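PDB 1O5K: 4-hydroxy-tetrahydrodipicolinate synthase from Thermotoga maritima, which probably catalyses the condensation of aspartate beta-semialdehyde with pyruvate to 4-hydroxy-tetrahydrodipicolinate in lysine biosynthesis. Local coordinates for residues R184-T189 and F196-G201. Sequence-based numbering, arbitrary orientation.
Sequences RTVSLT and FMVWSG
V198 and T189 meet at the middle of this buried contact, where V198 CG2 lies 3.4 Å from T189 OG1. With chi1 at -179°, V198 swings CG1 to the side opposite its backbone nitrogen, and this methyl reaches the preceding turn, packing 3.8 Å from V186 CG2 and, more loosely, against T185 CG2. T189 also meets F196: its CB comes within 3.4 Å of F196 CD2, and its CG2 methyl comes near CD2 and CE2 as well, the two side chains meeting at a slant. With chi1 at 60°, the T189 hydroxyl sits between its own N and carbonyl carbon and turns back to donate a 2.7 Å hydrogen bond to T185 O, tilted 28° from that carbonyl plane. The same oxygen takes the helical bond from T189 N on the opposite face, so a polar group facing valine and phenylalanine carbons is satisfied inside its own helix. Replacing this threonine by alanine is likely to leave T185 O with the backbone donor alone and to open a gap beside V198 CG2 and the F196 ring. No hydrogen bond joins the segments; side-chain packing carries the contact. It lies in the TIM barrel, where residues 196-201 follow helix 179-192 and run beside the end of strand 169-171, with M197 and W199 backbone-bonded to V170, I172 and E174, and V198 N bonded to D215. M197 and W199 point away from helix 179-192 and V198 points toward it, while helix 156-165 adds A159 against T189 and A163 against F196.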
loop_
_atom_site.group_PDB
_atom_site.type_symbol
_atom_site.label_atom_id
_atom_site.label_comp_id
_atom_site.label_asym_id
_atom_site.label_seq_id
_atom_site.Cartn_x
_atom_site.Cartn_y
_atom_site.Cartn_z
ATOM N N ARG A 184 -11.906 -15.264 5.502
ATOM C CA ARG A 184 -13.005 -15.364 4.551
ATOM C C ARG A 184 -12.857 -16.519 3.548
ATOM O O ARG A 184 -13.853 -17.169 3.217
ATOM C CB ARG A 184 -13.194 -14.038 3.842
ATOM C CG ARG A 184 -13.921 -13.054 4.683
ATOM C CD ARG A 184 -15.443 -13.377 4.811
ATOM N NE ARG A 184 -16.207 -12.830 3.686
ATOM C CZ ARG A 184 -17.550 -12.814 3.578
ATOM N NH1 ARG A 184 -18.106 -12.272 2.504
ATOM N NH2 ARG A 184 -18.338 -13.342 4.511
ATOM N N THR A 185 -11.645 -16.778 3.065
ATOM C CA THR A 185 -11.383 -17.934 2.219
ATOM C C THR A 185 -11.787 -19.214 2.933
ATOM O O THR A 185 -12.558 -19.987 2.392
ATOM C CB THR A 185 -9.953 -17.960 1.788
ATOM O OG1 THR A 185 -9.731 -16.849 0.886
ATOM C CG2 THR A 185 -9.647 -19.144 0.998
ATOM N N VAL A 186 -11.340 -19.396 4.168
ATOM C CA VAL A 186 -11.727 -20.570 4.930
ATOM C C VAL A 186 -13.246 -20.624 5.107
ATOM O O VAL A 186 -13.859 -21.630 4.814
ATOM C CB VAL A 186 -11.062 -20.656 6.295
ATOM C CG1 VAL A 186 -11.634 -21.867 7.068
ATOM C CG2 VAL A 186 -9.568 -20.813 6.127
ATOM N N SER A 187 -13.849 -19.538 5.606
ATOM C CA SER A 187 -15.288 -19.515 5.943
ATOM C C SER A 187 -16.138 -19.768 4.694
ATOM O O SER A 187 -17.047 -20.607 4.684
ATOM C CB SER A 187 -15.657 -18.132 6.499
ATOM O OG SER A 187 -17.078 -18.068 6.693
ATOM N N LEU A 188 -15.853 -19.030 3.626
ATOM C CA LEU A 188 -16.796 -19.048 2.507
ATOM C C LEU A 188 -16.657 -20.325 1.695
ATOM O O LEU A 188 -17.656 -20.846 1.200
ATOM C CB LEU A 188 -16.588 -17.847 1.630
ATOM C CG LEU A 188 -17.049 -16.485 2.150
ATOM C CD1 LEU A 188 -16.956 -15.496 1.026
ATOM C CD2 LEU A 188 -18.508 -16.522 2.703
ATOM N N THR A 189 -15.414 -20.817 1.498
ATOM C CA THR A 189 -15.236 -22.053 0.702
ATOM C C THR A 189 -15.874 -23.275 1.407
ATOM O O THR A 189 -16.541 -24.097 0.772
ATOM C CB THR A 189 -13.780 -22.348 0.316
ATOM O OG1 THR A 189 -12.974 -22.496 1.492
ATOM C CG2 THR A 189 -13.131 -21.213 -0.504
ATOM N N PHE A 196 -13.972 -28.872 1.281
ATOM C CA PHE A 196 -13.010 -28.090 0.504
ATOM C C PHE A 196 -11.843 -27.757 1.438
ATOM O O PHE A 196 -12.047 -27.349 2.566
ATOM C CB PHE A 196 -13.632 -26.824 -0.034
ATOM C CG PHE A 196 -12.834 -26.160 -1.142
ATOM C CD1 PHE A 196 -12.885 -26.660 -2.433
ATOM C CD2 PHE A 196 -12.050 -25.011 -0.926
ATOM C CE1 PHE A 196 -12.159 -26.039 -3.480
ATOM C CE2 PHE A 196 -11.382 -24.383 -1.959
ATOM C CZ PHE A 196 -11.413 -24.882 -3.248
ATOM N N MET A 197 -10.629 -27.992 0.964
ATOM C CA MET A 197 -9.427 -27.842 1.769
ATOM C C MET A 197 -8.857 -26.453 1.626
ATOM O O MET A 197 -8.842 -25.889 0.525
ATOM C CB MET A 197 -8.378 -28.842 1.329
ATOM C CG MET A 197 -8.858 -30.300 1.405
ATOM S SD MET A 197 -9.332 -30.852 3.005
ATOM C CE MET A 197 -7.870 -30.962 3.730
ATOM N N VAL A 198 -8.333 -25.905 2.730
ATOM C CA VAL A 198 -7.706 -24.632 2.662
ATOM C C VAL A 198 -6.387 -24.753 3.437
ATOM O O VAL A 198 -6.402 -24.995 4.637
ATOM C CB VAL A 198 -8.553 -23.490 3.231
ATOM C CG1 VAL A 198 -7.748 -22.180 3.074
ATOM C CG2 VAL A 198 -9.862 -23.417 2.557
ATOM N N TRP A 199 -5.270 -24.692 2.712
ATOM C CA TRP A 199 -3.931 -24.762 3.284
ATOM C C TRP A 199 -3.301 -23.417 3.198
ATOM O O TRP A 199 -3.480 -22.654 2.181
ATOM C CB TRP A 199 -3.052 -25.769 2.555
ATOM C CG TRP A 199 -3.578 -27.194 2.475
ATOM C CD1 TRP A 199 -3.528 -28.145 3.436
ATOM C CD2 TRP A 199 -4.299 -27.775 1.377
ATOM N NE1 TRP A 199 -4.114 -29.301 3.002
ATOM C CE2 TRP A 199 -4.571 -29.118 1.725
ATOM C CE3 TRP A 199 -4.659 -27.323 0.099
ATOM C CZ2 TRP A 199 -5.209 -30.004 0.866
ATOM C CZ3 TRP A 199 -5.273 -28.198 -0.765
ATOM C CH2 TRP A 199 -5.599 -29.512 -0.368
ATOM N N SER A 200 -2.541 -23.060 4.231
ATOM C CA SER A 200 -1.738 -21.860 4.148
ATOM C C SER A 200 -0.606 -21.957 3.098
ATOM O O SER A 200 0.080 -22.994 2.979
ATOM C CB SER A 200 -1.040 -21.554 5.520
ATOM O OG SER A 200 -0.345 -20.349 5.428
ATOM N N GLY A 201 -0.386 -20.866 2.383
ATOM C CA GLY A 201 0.726 -20.694 1.484
ATOM C C GLY A 201 1.829 -19.850 2.093
ATOM O O GLY A 201 2.818 -19.555 1.433
#